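Leucine--tRNA ligase (Agrobacterium radiobacter, PDB 5AH5) probably joins leucine to its tRNA at the expense of ATP, as a class I leucyl-tRNA synthetase, yielding leucyl-tRNA(Leu), AMP and diphosphate. Local coordinates at residues 29-34 with 67-72; 80-85 with 173-178; 155-160 with 177-182; 517-522 with 555-560. All blocks are in the same frame, centred on the assembly; numbering follows the deposited sequence.

Contact 1. Residues 29-34 with 67-72; sequences PGKKFY and RGYSVL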
loop_
_atom_site.group_PDB
_atom_site.type_symbol
_atom_site.label_atom_id
_atom_site.label_comp_id
_atom_site.label_asym_id
_atom_site.label_seq_id
_atom_site.Cartn_x
_atom_site.Cartn_y
_atom_site.Cartn_z
ATOM N N PRO B 29 28.355 -5.871 0.884
ATOM C CA PRO B 29 28.637 -4.564 1.489
ATOM C C PRO B 29 27.811 -3.381 0.942
ATOM O O PRO B 29 27.718 -2.330 1.636
ATOM C CB PRO B 29 30.110 -4.355 1.155
ATOM C CG PRO B 29 30.277 -5.056 -0.158
ATOM C CD PRO B 29 29.418 -6.287 -0.054
ATOM N N GLY B 30 27.224 -3.501 -0.256
ATOM C CA GLY B 30 26.413 -2.375 -0.795
ATOM C C GLY B 30 25.355 -1.862 0.176
ATOM O O GLY B 30 24.825 -2.611 1.018
ATOM N N LYS B 31 25.036 -0.599 0.073
ATOM C CA LYS B 31 24.014 -0.018 0.905
ATOM C C LYS B 31 22.686 -0.777 0.645
ATOM O O LYS B 31 22.434 -1.227 -0.456
ATOM C CB LYS B 31 23.855 1.452 0.555
ATOM C CG LYS B 31 23.035 2.214 1.574
ATOM C CD LYS B 31 22.893 3.644 1.125
ATOM C CE LYS B 31 21.963 4.379 2.040
ATOM N NZ LYS B 31 21.939 5.805 1.630
ATOM N N LYS B 32 21.906 -0.938 1.680
ATOM C CA LYS B 32 20.757 -1.858 1.648
ATOM C C LYS B 32 19.637 -1.115 0.928
ATOM O O LYS B 32 19.493 0.106 1.040
ATOM C CB LYS B 32 20.316 -2.227 3.055
ATOM C CG LYS B 32 19.650 -1.093 3.888
ATOM C CD LYS B 32 18.106 -1.065 3.704
ATOM C CE LYS B 32 17.440 -0.093 4.660
ATOM N NZ LYS B 32 15.984 -0.020 4.349
ATOM N N PHE B 33 18.828 -1.854 0.225
ATOM C CA PHE B 33 17.602 -1.305 -0.320
ATOM C C PHE B 33 16.551 -2.415 -0.377
ATOM O O PHE B 33 16.777 -3.411 -0.969
ATOM C CB PHE B 33 17.847 -0.786 -1.719
ATOM C CG PHE B 33 16.774 0.163 -2.190
ATOM C CD1 PHE B 33 16.729 1.465 -1.727
ATOM C CD2 PHE B 33 15.824 -0.241 -3.096
ATOM C CE1 PHE B 33 15.727 2.335 -2.155
ATOM C CE2 PHE B 33 14.838 0.650 -3.535
ATOM C CZ PHE B 33 14.767 1.909 -3.071
ATOM N N TYR B 34 15.408 -2.167 0.198
ATOM C CA TYR B 34 14.300 -3.113 0.266
ATOM C C TYR B 34 13.100 -2.544 -0.505
ATOM O O TYR B 34 12.441 -1.661 -0.036
ATOM C CB TYR B 34 13.930 -3.298 1.739
ATOM C CG TYR B 34 12.945 -4.442 2.092
ATOM C CD1 TYR B 34 12.518 -5.354 1.159
ATOM C CD2 TYR B 34 12.509 -4.609 3.403
ATOM C CE1 TYR B 34 11.637 -6.368 1.513
ATOM C CE2 TYR B 34 11.640 -5.640 3.773
ATOM C CZ TYR B 34 11.249 -6.520 2.822
ATOM O OH TYR B 34 10.370 -7.504 3.156
ATOM N N ARG B 67 23.100 0.277 -9.546
ATOM C CA ARG B 67 23.681 1.376 -8.813
ATOM C C ARG B 67 24.461 0.971 -7.573
ATOM O O ARG B 67 24.735 1.837 -6.738
ATOM C CB ARG B 67 22.624 2.423 -8.449
ATOM C CG ARG B 67 22.165 3.236 -9.683
ATOM C CD ARG B 67 20.933 4.026 -9.380
ATOM N NE ARG B 67 21.267 5.235 -8.734
ATOM C CZ ARG B 67 20.604 5.861 -7.775
ATOM N NH1 ARG B 67 19.450 5.432 -7.249
ATOM N NH2 ARG B 67 21.098 7.010 -7.374
ATOM N N GLY B 68 24.743 -0.333 -7.414
ATOM C CA GLY B 68 25.534 -0.834 -6.273
ATOM C C GLY B 68 24.782 -1.138 -4.964
ATOM O O GLY B 68 25.395 -1.633 -3.996
ATOM N N TYR B 69 23.467 -0.882 -4.907
ATOM C CA TYR B 69 22.726 -1.210 -3.701
ATOM C C TYR B 69 22.664 -2.782 -3.523
ATOM O O TYR B 69 22.700 -3.551 -4.508
ATOM C CB TYR B 69 21.310 -0.631 -3.696
ATOM C CG TYR B 69 21.183 0.857 -3.597
ATOM C CD1 TYR B 69 21.220 1.656 -4.743
ATOM C CD2 TYR B 69 21.017 1.474 -2.373
ATOM C CE1 TYR B 69 21.092 3.051 -4.646
ATOM C CE2 TYR B 69 20.860 2.839 -2.258
ATOM C CZ TYR B 69 20.931 3.622 -3.386
ATOM O OH TYR B 69 20.775 4.939 -3.259
ATOM N N SER B 70 22.625 -3.212 -2.273
ATOM C CA SER B 70 22.297 -4.619 -1.940
ATOM C C SER B 70 20.765 -4.690 -1.721
ATOM O O SER B 70 20.244 -4.219 -0.709
ATOM C CB SER B 70 23.032 -5.072 -0.678
ATOM O OG SER B 70 22.756 -6.460 -0.472
ATOM N N VAL B 71 20.085 -5.189 -2.730
ATOM C CA VAL B 71 18.630 -5.015 -2.872
ATOM C C VAL B 71 17.909 -6.360 -2.452
ATOM O O VAL B 71 18.254 -7.413 -2.966
ATOM C CB VAL B 71 18.317 -4.702 -4.360
ATOM C CG1 VAL B 71 16.808 -4.731 -4.611
ATOM C CG2 VAL B 71 18.886 -3.301 -4.767
ATOM N N LEU B 72 16.984 -6.283 -1.529
ATOM C CA LEU B 72 16.018 -7.337 -1.285
ATOM C C LEU B 72 14.752 -7.001 -2.096
ATOM O O LEU B 72 14.094 -6.040 -1.809
ATOM C CB LEU B 72 15.690 -7.435 0.200
ATOM C CG LEU B 72 14.610 -8.498 0.570
ATOM C CD1 LEU B 72 14.893 -9.797 -0.094
ATOM C CD2 LEU B 72 14.493 -8.707 2.078
#

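Contact 2. Residues 80-85 with 173-178; sequences FGLPAE and KGWRSG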
loop_
_atom_site.group_PDB
_atom_site.type_symbol
_atom_site.label_atom_id
_atom_site.label_comp_id
_atom_site.label_asym_id
_atom_site.label_seq_id
_atom_site.Cartn_x
_atom_site.Cartn_y
_atom_site.Cartn_z
ATOM N N PHE B 80 -3.914 -17.868 2.552
ATOM C CA PHE B 80 -4.940 -18.277 3.479
ATOM C C PHE B 80 -6.145 -17.306 3.441
ATOM O O PHE B 80 -6.088 -16.193 2.869
ATOM C CB PHE B 80 -4.413 -18.297 4.933
ATOM C CG PHE B 80 -3.934 -19.689 5.459
ATOM C CD1 PHE B 80 -4.520 -20.892 5.075
ATOM C CD2 PHE B 80 -2.955 -19.737 6.444
ATOM C CE1 PHE B 80 -4.086 -22.115 5.592
ATOM C CE2 PHE B 80 -2.562 -20.946 7.001
ATOM C CZ PHE B 80 -3.106 -22.133 6.578
ATOM N N GLY B 81 -7.230 -17.776 4.042
ATOM C CA GLY B 81 -8.430 -17.028 4.226
ATOM C C GLY B 81 -9.325 -16.966 3.023
ATOM O O GLY B 81 -9.192 -17.706 2.070
ATOM N N LEU B 82 -10.210 -15.993 3.057
ATOM C CA LEU B 82 -11.347 -15.980 2.192
ATOM C C LEU B 82 -11.062 -16.033 0.746
ATOM O O LEU B 82 -11.726 -16.791 0.056
ATOM C CB LEU B 82 -12.252 -14.825 2.540
ATOM C CG LEU B 82 -12.798 -14.845 3.934
ATOM C CD1 LEU B 82 -13.758 -13.670 4.075
ATOM C CD2 LEU B 82 -13.544 -16.155 4.206
ATOM N N PRO B 83 -10.014 -15.288 0.251
ATOM C CA PRO B 83 -9.882 -15.259 -1.180
ATOM C C PRO B 83 -9.487 -16.532 -1.847
ATOM O O PRO B 83 -10.103 -16.942 -2.871
ATOM C CB PRO B 83 -8.876 -14.100 -1.445
ATOM C CG PRO B 83 -9.036 -13.215 -0.276
ATOM C CD PRO B 83 -9.303 -14.161 0.885
ATOM N N ALA B 84 -8.426 -17.160 -1.346
ATOM C CA ALA B 84 -8.095 -18.495 -1.825
ATOM C C ALA B 84 -9.278 -19.458 -1.582
ATOM O O ALA B 84 -9.581 -20.275 -2.436
ATOM C CB ALA B 84 -6.872 -19.059 -1.089
ATOM N N GLU B 85 -9.855 -19.388 -0.403
ATOM C CA GLU B 85 -10.818 -20.447 0.033
ATOM C C GLU B 85 -12.098 -20.421 -0.864
ATOM O O GLU B 85 -12.549 -21.474 -1.379
ATOM C CB GLU B 85 -11.156 -20.344 1.518
ATOM C CG GLU B 85 -11.978 -21.624 1.929
ATOM C CD GLU B 85 -12.369 -21.691 3.360
ATOM O OE1 GLU B 85 -12.484 -20.663 3.998
ATOM O OE2 GLU B 85 -12.566 -22.828 3.884
ATOM N N LYS B 173 -21.630 -3.931 3.782
ATOM C CA LYS B 173 -21.540 -5.226 3.159
ATOM C C LYS B 173 -20.224 -5.921 3.456
ATOM O O LYS B 173 -19.231 -5.311 3.822
ATOM C CB LYS B 173 -21.732 -5.112 1.651
ATOM C CG LYS B 173 -23.136 -4.647 1.271
ATOM C CD LYS B 173 -23.170 -4.150 -0.167
ATOM C CE LYS B 173 -24.323 -3.181 -0.429
ATOM N NZ LYS B 173 -23.902 -2.155 -1.435
ATOM N N GLY B 174 -20.250 -7.231 3.330
ATOM C CA GLY B 174 -19.063 -8.035 3.553
ATOM C C GLY B 174 -18.050 -7.850 2.429
ATOM O O GLY B 174 -18.420 -7.826 1.251
ATOM N N TRP B 175 -16.789 -7.726 2.841
ATOM C CA TRP B 175 -15.636 -7.532 1.964
ATOM C C TRP B 175 -15.651 -8.335 0.658
ATOM O O TRP B 175 -15.334 -7.836 -0.441
ATOM C CB TRP B 175 -14.398 -7.915 2.831
ATOM C CG TRP B 175 -13.123 -7.886 2.175
ATOM C CD1 TRP B 175 -12.637 -6.893 1.345
ATOM C CD2 TRP B 175 -12.091 -8.861 2.290
ATOM N NE1 TRP B 175 -11.369 -7.218 0.923
ATOM C CE2 TRP B 175 -11.003 -8.414 1.493
ATOM C CE3 TRP B 175 -11.964 -10.053 3.001
ATOM C CZ2 TRP B 175 -9.828 -9.139 1.374
ATOM C CZ3 TRP B 175 -10.807 -10.773 2.886
ATOM C CH2 TRP B 175 -9.746 -10.322 2.084
ATOM N N ARG B 176 -15.990 -9.603 0.762
ATOM C CA ARG B 176 -15.957 -10.469 -0.400
ATOM C C ARG B 176 -17.374 -10.833 -0.891
ATOM O O ARG B 176 -17.551 -11.066 -2.068
ATOM C CB ARG B 176 -15.206 -11.780 -0.092
ATOM C CG ARG B 176 -13.798 -11.618 0.445
ATOM C CD ARG B 176 -12.853 -10.986 -0.559
ATOM N NE ARG B 176 -12.611 -11.831 -1.734
ATOM C CZ ARG B 176 -11.603 -11.628 -2.579
ATOM N NH1 ARG B 176 -10.768 -10.586 -2.398
ATOM N NH2 ARG B 176 -11.420 -12.439 -3.631
ATOM N N SER B 177 -18.328 -11.000 0.018
ATOM C CA SER B 177 -19.649 -11.497 -0.372
ATOM C C SER B 177 -20.515 -10.406 -1.049
ATOM O O SER B 177 -21.306 -10.702 -1.941
ATOM C CB SER B 177 -20.371 -11.970 0.863
ATOM O OG SER B 177 -20.537 -10.925 1.788
ATOM N N GLY B 178 -20.344 -9.171 -0.585
ATOM C CA GLY B 178 -21.203 -8.079 -0.983
ATOM C C GLY B 178 -22.579 -8.208 -0.317
ATOM O O GLY B 178 -23.477 -7.487 -0.697
HETATM O O HOH W 1 -12.067 -15.498 -3.953
#

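Contact 3. Residues 155-160 with 177-182; sequences YWDPVE and SGAAVY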
loop_
_atom_site.group_PDB
_atom_site.type_symbol
_atom_site.label_atom_id
_atom_site.label_comp_id
_atom_site.label_asym_id
_atom_site.label_seq_id
_atom_site.Cartn_x
_atom_site.Cartn_y
_atom_site.Cartn_z
ATOM N N TYR B 155 -19.209 -8.045 13.837
ATOM C CA TYR B 155 -19.882 -8.175 12.562
ATOM C C TYR B 155 -19.942 -9.607 12.124
ATOM O O TYR B 155 -18.979 -10.340 12.306
ATOM C CB TYR B 155 -19.164 -7.342 11.492
ATOM C CG TYR B 155 -19.282 -5.879 11.758
ATOM C CD1 TYR B 155 -20.421 -5.175 11.376
ATOM C CD2 TYR B 155 -18.293 -5.204 12.445
ATOM C CE1 TYR B 155 -20.531 -3.820 11.608
ATOM C CE2 TYR B 155 -18.404 -3.862 12.714
ATOM C CZ TYR B 155 -19.522 -3.171 12.288
ATOM O OH TYR B 155 -19.623 -1.836 12.563
ATOM N N TRP B 156 -21.040 -9.990 11.475
ATOM C CA TRP B 156 -21.285 -11.352 11.032
ATOM C C TRP B 156 -21.763 -11.291 9.608
ATOM O O TRP B 156 -22.719 -10.588 9.328
ATOM C CB TRP B 156 -22.358 -11.993 11.936
ATOM C CG TRP B 156 -22.911 -13.315 11.420
ATOM C CD1 TRP B 156 -24.105 -13.506 10.795
ATOM C CD2 TRP B 156 -22.274 -14.614 11.478
ATOM N NE1 TRP B 156 -24.250 -14.830 10.448
ATOM C CE2 TRP B 156 -23.153 -15.535 10.859
ATOM C CE3 TRP B 156 -21.057 -15.088 12.012
ATOM C CZ2 TRP B 156 -22.850 -16.915 10.748
ATOM C CZ3 TRP B 156 -20.745 -16.441 11.896
ATOM C CH2 TRP B 156 -21.638 -17.346 11.260
ATOM N N ASP B 157 -21.098 -12.000 8.715
ATOM C CA ASP B 157 -21.513 -12.145 7.328
ATOM C C ASP B 157 -22.252 -13.496 7.150
ATOM O O ASP B 157 -21.641 -14.529 7.220
ATOM C CB ASP B 157 -20.281 -12.061 6.420
ATOM C CG ASP B 157 -20.597 -12.013 4.935
ATOM O OD1 ASP B 157 -21.549 -12.672 4.478
ATOM O OD2 ASP B 157 -19.831 -11.332 4.202
ATOM N N PRO B 158 -23.560 -13.455 6.852
ATOM C CA PRO B 158 -24.343 -14.664 6.783
ATOM C C PRO B 158 -24.051 -15.434 5.524
ATOM O O PRO B 158 -24.276 -16.628 5.494
ATOM C CB PRO B 158 -25.818 -14.149 6.845
ATOM C CG PRO B 158 -25.758 -12.763 6.248
ATOM C CD PRO B 158 -24.385 -12.236 6.624
ATOM N N VAL B 159 -23.493 -14.810 4.506
ATOM C CA VAL B 159 -23.131 -15.565 3.315
ATOM C C VAL B 159 -21.758 -16.225 3.467
ATOM O O VAL B 159 -21.605 -17.376 3.065
ATOM C CB VAL B 159 -23.211 -14.704 2.037
ATOM C CG1 VAL B 159 -22.636 -15.444 0.836
ATOM C CG2 VAL B 159 -24.675 -14.305 1.786
ATOM N N GLU B 160 -20.786 -15.531 4.065
ATOM C CA GLU B 160 -19.484 -16.163 4.342
ATOM C C GLU B 160 -19.617 -17.113 5.502
ATOM O O GLU B 160 -18.707 -17.927 5.718
ATOM C CB GLU B 160 -18.404 -15.186 4.829
ATOM C CG GLU B 160 -17.752 -14.212 3.906
ATOM C CD GLU B 160 -17.377 -14.719 2.537
ATOM O OE1 GLU B 160 -16.984 -15.883 2.357
ATOM O OE2 GLU B 160 -17.482 -13.880 1.630
ATOM N N SER B 177 -18.328 -11.000 0.018
ATOM C CA SER B 177 -19.649 -11.497 -0.372
ATOM C C SER B 177 -20.515 -10.406 -1.049
ATOM O O SER B 177 -21.306 -10.702 -1.941
ATOM C CB SER B 177 -20.371 -11.970 0.863
ATOM O OG SER B 177 -20.537 -10.925 1.788
ATOM N N GLY B 178 -20.344 -9.171 -0.585
ATOM C CA GLY B 178 -21.203 -8.079 -0.983
ATOM C C GLY B 178 -22.579 -8.208 -0.317
ATOM O O GLY B 178 -23.477 -7.487 -0.697
ATOM N N ALA B 179 -22.711 -9.094 0.695
ATOM C CA ALA B 179 -23.949 -9.353 1.431
ATOM C C ALA B 179 -24.030 -8.467 2.593
ATOM O O ALA B 179 -23.002 -8.116 3.180
ATOM C CB ALA B 179 -23.984 -10.789 1.944
ATOM N N ALA B 180 -25.268 -8.127 2.962
ATOM C CA ALA B 180 -25.542 -7.312 4.134
ATOM C C ALA B 180 -25.041 -8.029 5.358
ATOM O O ALA B 180 -25.276 -9.225 5.517
ATOM C CB ALA B 180 -27.052 -7.009 4.274
ATOM N N VAL B 181 -24.405 -7.285 6.228
ATOM C CA VAL B 181 -23.753 -7.798 7.412
ATOM C C VAL B 181 -24.661 -7.525 8.602
ATOM O O VAL B 181 -25.373 -6.511 8.613
ATOM C CB VAL B 181 -22.359 -7.143 7.530
ATOM C CG1 VAL B 181 -21.793 -7.279 8.903
ATOM C CG2 VAL B 181 -21.396 -7.831 6.552
ATOM N N TYR B 182 -24.658 -8.447 9.566
ATOM C CA TYR B 182 -25.417 -8.316 10.805
ATOM C C TYR B 182 -24.448 -8.292 11.938
ATOM O O TYR B 182 -23.258 -8.509 11.704
ATOM C CB TYR B 182 -26.395 -9.500 10.940
ATOM C CG TYR B 182 -27.489 -9.434 9.910
ATOM C CD1 TYR B 182 -27.224 -9.805 8.611
ATOM C CD2 TYR B 182 -28.784 -8.956 10.227
ATOM C CE1 TYR B 182 -28.190 -9.751 7.636
ATOM C CE2 TYR B 182 -29.774 -8.888 9.249
ATOM C CZ TYR B 182 -29.464 -9.294 7.945
ATOM O OH TYR B 182 -30.342 -9.245 6.880
#

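Contact 4. Residues 517-522 with 555-560; sequences IAPADV and PFVELY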
loop_
_atom_site.group_PDB
_atom_site.type_symbol
_atom_site.label_atom_id
_atom_site.label_comp_id
_atom_site.label_asym_id
_atom_site.label_seq_id
_atom_site.Cartn_x
_atom_site.Cartn_y
_atom_site.Cartn_z
ATOM N N ILE B 517 17.719 -4.550 6.952
ATOM C CA ILE B 517 17.032 -4.448 5.636
ATOM C C ILE B 517 15.728 -3.580 5.646
ATOM O O ILE B 517 15.432 -2.906 4.689
ATOM C CB ILE B 517 16.898 -5.810 4.986
ATOM C CG1 ILE B 517 16.556 -5.723 3.470
ATOM C CG2 ILE B 517 15.870 -6.651 5.718
ATOM C CD1 ILE B 517 17.551 -4.947 2.604
ATOM N N ALA B 518 15.029 -3.548 6.771
ATOM C CA ALA B 518 13.791 -2.840 6.933
ATOM C C ALA B 518 14.031 -1.608 7.822
ATOM O O ALA B 518 15.000 -1.610 8.519
ATOM C CB ALA B 518 12.762 -3.786 7.578
ATOM N N PRO B 519 13.156 -0.594 7.854
ATOM C CA PRO B 519 11.892 -0.544 7.107
ATOM C C PRO B 519 12.021 -0.636 5.608
ATOM O O PRO B 519 13.082 -0.345 5.069
ATOM C CB PRO B 519 11.279 0.784 7.511
ATOM C CG PRO B 519 12.337 1.535 8.180
ATOM C CD PRO B 519 13.283 0.538 8.768
ATOM N N ALA B 520 10.979 -1.122 4.937
ATOM C CA ALA B 520 11.038 -1.196 3.486
ATOM C C ALA B 520 11.210 0.232 2.914
ATOM O O ALA B 520 10.589 1.128 3.352
ATOM C CB ALA B 520 9.807 -1.843 2.911
ATOM N N ASP B 521 12.105 0.420 1.995
ATOM C CA ASP B 521 12.284 1.750 1.386
ATOM C C ASP B 521 11.096 2.097 0.504
ATOM O O ASP B 521 10.639 3.219 0.504
ATOM C CB ASP B 521 13.555 1.751 0.561
ATOM C CG ASP B 521 14.784 1.469 1.431
ATOM O OD1 ASP B 521 15.265 2.413 2.096
ATOM O OD2 ASP B 521 15.197 0.290 1.516
ATOM N N VAL B 522 10.675 1.159 -0.317
ATOM C CA VAL B 522 9.609 1.391 -1.276
ATOM C C VAL B 522 8.612 0.224 -1.145
ATOM O O VAL B 522 9.020 -0.919 -1.138
ATOM C CB VAL B 522 10.200 1.497 -2.673
ATOM C CG1 VAL B 522 9.143 1.494 -3.724
ATOM C CG2 VAL B 522 11.099 2.787 -2.807
ATOM N N PRO B 555 6.511 0.421 8.994
ATOM C CA PRO B 555 6.986 -0.610 8.088
ATOM C C PRO B 555 7.502 -0.128 6.772
ATOM O O PRO B 555 8.329 -0.820 6.184
ATOM C CB PRO B 555 5.707 -1.441 7.821
ATOM C CG PRO B 555 4.595 -0.483 8.096
ATOM C CD PRO B 555 5.082 0.282 9.256
ATOM N N PHE B 556 6.909 0.951 6.235
ATOM C CA PHE B 556 7.126 1.312 4.834
ATOM C C PHE B 556 7.463 2.839 4.731
ATOM O O PHE B 556 6.702 3.680 5.184
ATOM C CB PHE B 556 5.899 0.972 3.978
ATOM C CG PHE B 556 5.289 -0.406 4.246
ATOM C CD1 PHE B 556 5.986 -1.556 3.953
ATOM C CD2 PHE B 556 3.956 -0.530 4.689
ATOM C CE1 PHE B 556 5.408 -2.822 4.197
ATOM C CE2 PHE B 556 3.371 -1.782 4.887
ATOM C CZ PHE B 556 4.132 -2.928 4.686
ATOM N N VAL B 557 8.628 3.161 4.222
ATOM C CA VAL B 557 9.063 4.566 4.165
ATOM C C VAL B 557 8.255 5.332 3.111
ATOM O O VAL B 557 7.553 6.263 3.429
ATOM C CB VAL B 557 10.582 4.701 3.926
ATOM C CG1 VAL B 557 10.993 6.193 3.714
ATOM C CG2 VAL B 557 11.330 4.172 5.116
ATOM N N GLU B 558 8.359 4.878 1.882
ATOM C CA GLU B 558 7.667 5.421 0.726
ATOM C C GLU B 558 6.606 4.386 0.223
ATOM O O GLU B 558 6.944 3.251 0.039
ATOM C CB GLU B 558 8.722 5.685 -0.335
ATOM C CG GLU B 558 8.343 6.654 -1.420
ATOM C CD GLU B 558 8.611 8.119 -1.106
ATOM O OE1 GLU B 558 9.728 8.397 -0.606
ATOM O OE2 GLU B 558 7.711 8.962 -1.406
ATOM N N LEU B 559 5.340 4.802 0.120
ATOM C CA LEU B 559 4.235 4.059 -0.458
ATOM C C LEU B 559 3.818 4.664 -1.791
ATOM O O LEU B 559 3.470 5.799 -1.864
ATOM C CB LEU B 559 3.031 4.076 0.483
ATOM C CG LEU B 559 1.707 3.580 -0.026
ATOM C CD1 LEU B 559 1.776 2.046 -0.107
ATOM C CD2 LEU B 559 0.568 3.909 0.915
ATOM N N TYR B 560 3.803 3.849 -2.820
ATOM C CA TYR B 560 3.296 4.196 -4.097
ATOM C C TYR B 560 2.075 3.317 -4.445
ATOM O O TYR B 560 2.134 2.071 -4.404
ATOM C CB TYR B 560 4.394 3.929 -5.084
ATOM C CG TYR B 560 5.562 4.911 -4.963
ATOM C CD1 TYR B 560 5.462 6.238 -5.439
ATOM C CD2 TYR B 560 6.731 4.534 -4.354
ATOM C CE1 TYR B 560 6.533 7.122 -5.333
ATOM C CE2 TYR B 560 7.807 5.412 -4.217
ATOM C CZ TYR B 560 7.717 6.694 -4.737
ATOM O OH TYR B 560 8.811 7.519 -4.613
#

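Contact 1. Residues 29-34 with 67-72
With chi1 at -170° in Tyr-34 and 177° in Leu-72, each CG stands opposite its own backbone N, and the two side chains leave the same face of the sheet side by side. The chi2 turn of the leucine then brings Leu-72 CD2 over one face of the Tyr-34 ring, shifted toward the rim, as a CH-pi contact with CD2 3.7 Å from Tyr-34 CE1. Beyond it the phenol hydroxyl bonds to the backbone O of Phe-497.

On the other face of the sheet, Phe-33 turns the edge of its ring toward the face of Tyr-69, in a T-shaped pair with planes at 58° and centroids 5.5 Å apart. Phe-33 CB also packs 3.9 Å from Tyr-69 CD2 and 4.1 Å from Val-71 CG2. The extended chain of Lys-31 runs alongside Tyr-69 in the same direction, its CD 4.0 Å from Tyr-69 CE2.

Three backbone bonds join the strands: Ser-70 N to Lys-31 O at 2.7 Å, Phe-33 N to Ser-70 O, and Leu-72 N to Phe-33 O. Lys-32 sends its ammonium to Asp-521 on the next strand. Gly-68 closes helix 48-66 with a Schellman motif, and Gln-64 of that helix packs on Phe-33, Tyr-69 and Val-71. Strand 32-37, helix 48-66 and strand 70-72 thus make a beta-alpha-beta crossover of the Rossmann-type fold of class I aminoacyl-tRNA synthetases.

Contact 2. Residues 80-85 with 173-178
This is side-chain packing that joins the N-terminal turn of helix 82-91, N-capped by Gly-81, to the turn after the two-stranded hairpin 169-170/173-174, within the class I synthetase family region. Leu-82 and Pro-83 meet Trp-175 and Arg-176, and the Arg-176 side chain comes to about 6 Å, nearest atoms, from the bound leucyl-sulfamoyl adenosine. In the helix, Gly-81 O takes the N-H of Glu-85.

Arg-176 has the indole against its CD and Pro-83 against a face of its guanidinium. Its chi1 and chi2 (-65°) put CD over the centre of its neighbour's indole, 3.6 Å above the Trp-175 ring plane, and the bend at chi3 then directs the guanidinium toward the proline. Pro-83 CG lies over the centre of that guanidinium face, and Pro-83 CB is 3.7 Å from Arg-176 NH2. Proline and arginine side chains cross at about a right angle.

Leu-82 slides past Arg-176 in the opposite direction, with Leu-82 CB 4.1 Å from Arg-176 CG. Its CD1 reaches Trp-175 CE3 at 4.2 Å. Farther along the indole, Trp-175 CH2 meets Pro-83 CG at 3.8 Å, and outside these segments the same ring packs on Phe-490 and Thr-489 of helix 489-492.

The polar link is indirect: one water donates to Pro-83 O at 2.7 Å and accepts from Arg-176 NH2 at 3.1 Å.

Contact 3. Residues 155-160 with 177-182
Asp-157 and Ser-177 form the tight part of this contact, where Ser-177 OG donates a short 2.5 Å bond to the syn lone pair of Asp-157 OD2. The other oxygen is engaged as well. OD1 of Asp-157 takes the N-H of Val-159 nearly along the C-O axis, at 2.9 Å, and that of Glu-160 from above the carboxylate plane, so three bonds fix the rotation of the carboxylate. The same Ser-177 hydroxyl that donates across accepts within its own loop from Ala-179 N. Glu-160 adds a buried carboxylate, with OE1 in a salt bridge to Arg-421.

Also close is the backbone pairing of Trp-156 with Tyr-182, an antiparallel hydrogen-bonded pair: Trp-156 N gives to Tyr-182 O at 2.7 Å, and Tyr-182 N returns a bond of 2.9 Å lying in the carbonyl plane of Trp-156 O. Beside it, Val-181 CG1 presses on the edge of the Tyr-155 ring, 3.5 Å from CD1.

The solvent side lacks such polar bonds between the segments. There the exposed Val-159 only lays CG2 on Ala-179 CB, and Pro-158 CG approaches Tyr-182 CD1 more loosely, at 4.1 Å, the side chains crossing at about a right angle.

An Asx turn at the end of strand 153-157 thus meets an ST turn in the loop leading into strand 182-191, beside the antiparallel pairing of these two strands.

Contact 4. Residues 517-522 with 555-560
Val-557 points at the neighbouring segment and can be followed outward from CB. Its CB lies close to two successive carbonyl oxygens, 3.6 Å from Ala-520 O and 3.7 Å from Asp-521 O. With chi1 at 174°, CG2 stays beside the residue's own N, and this branch reaches across, in contact with Ala-520 O and then with Pro-519 CB at 4.1 Å. The proline, which follows a cis peptide bond, also sets CB against Pro-555 O.

Ala-520 and Phe-556 pair in parallel register. Ala-520 CB meets the Phe-556 ring at its edge, in plane, 4.0 Å from CD1, while Pro-555 CB sits over the centre of one face of that ring. Phe-556 also stacks with Tyr-523 and lies about 7 Å, nearest atoms, from the bound leucyl-adenylate analogue. Past the corner in both segments, Val-522 CG1 approaches the edge of the Tyr-560 ring, 3.9 Å from CD2.

The backbone holds this together. Ala-520 N bonds to Pro-555 O, and Val-557 N to Ala-520 O at 3.0 Å, the straightest of the three at 172°. The next N-H and carbonyl bond too, consistent with the corners at 521 and 557-558: Glu-558 N meets Asp-521 O from above the carbonyl plane.

The side chain of Asp-521 leaves the backbone away from 555-560, and its OD2 takes the N-H of Tyr-34 in strand 32-37. The chemistry implies that main-chain bonds and apolar packing join these two segments, while the charge of Asp-521 is probably largely balanced by the strand beyond.

Overall arrangement
Contacts 1 and 4 lie in one four-stranded parallel sheet, ordered 70-72, 32-37, 520-524, 556-560, with centres 14 Å apart. Each closes a beta-alpha-beta unit, and the two units abut at strands 32-37 and 520-524. The two halves of the catalytic core, separated in sequence by the editing domain, thus come together in one sheet near the adenylate analogue. Contacts 2 and 3 share Ser-177 and Gly-178, their centres 10 Å apart, and Gly-174 N probably bonds to Ala-179 O. Their centres lie about 37 Å and 46 Å from that of contact 1, across the chain's centre. Along the chain, contact 1 closes first, contacts 2 and 3 end on the same stretch, and contact 4 comes last.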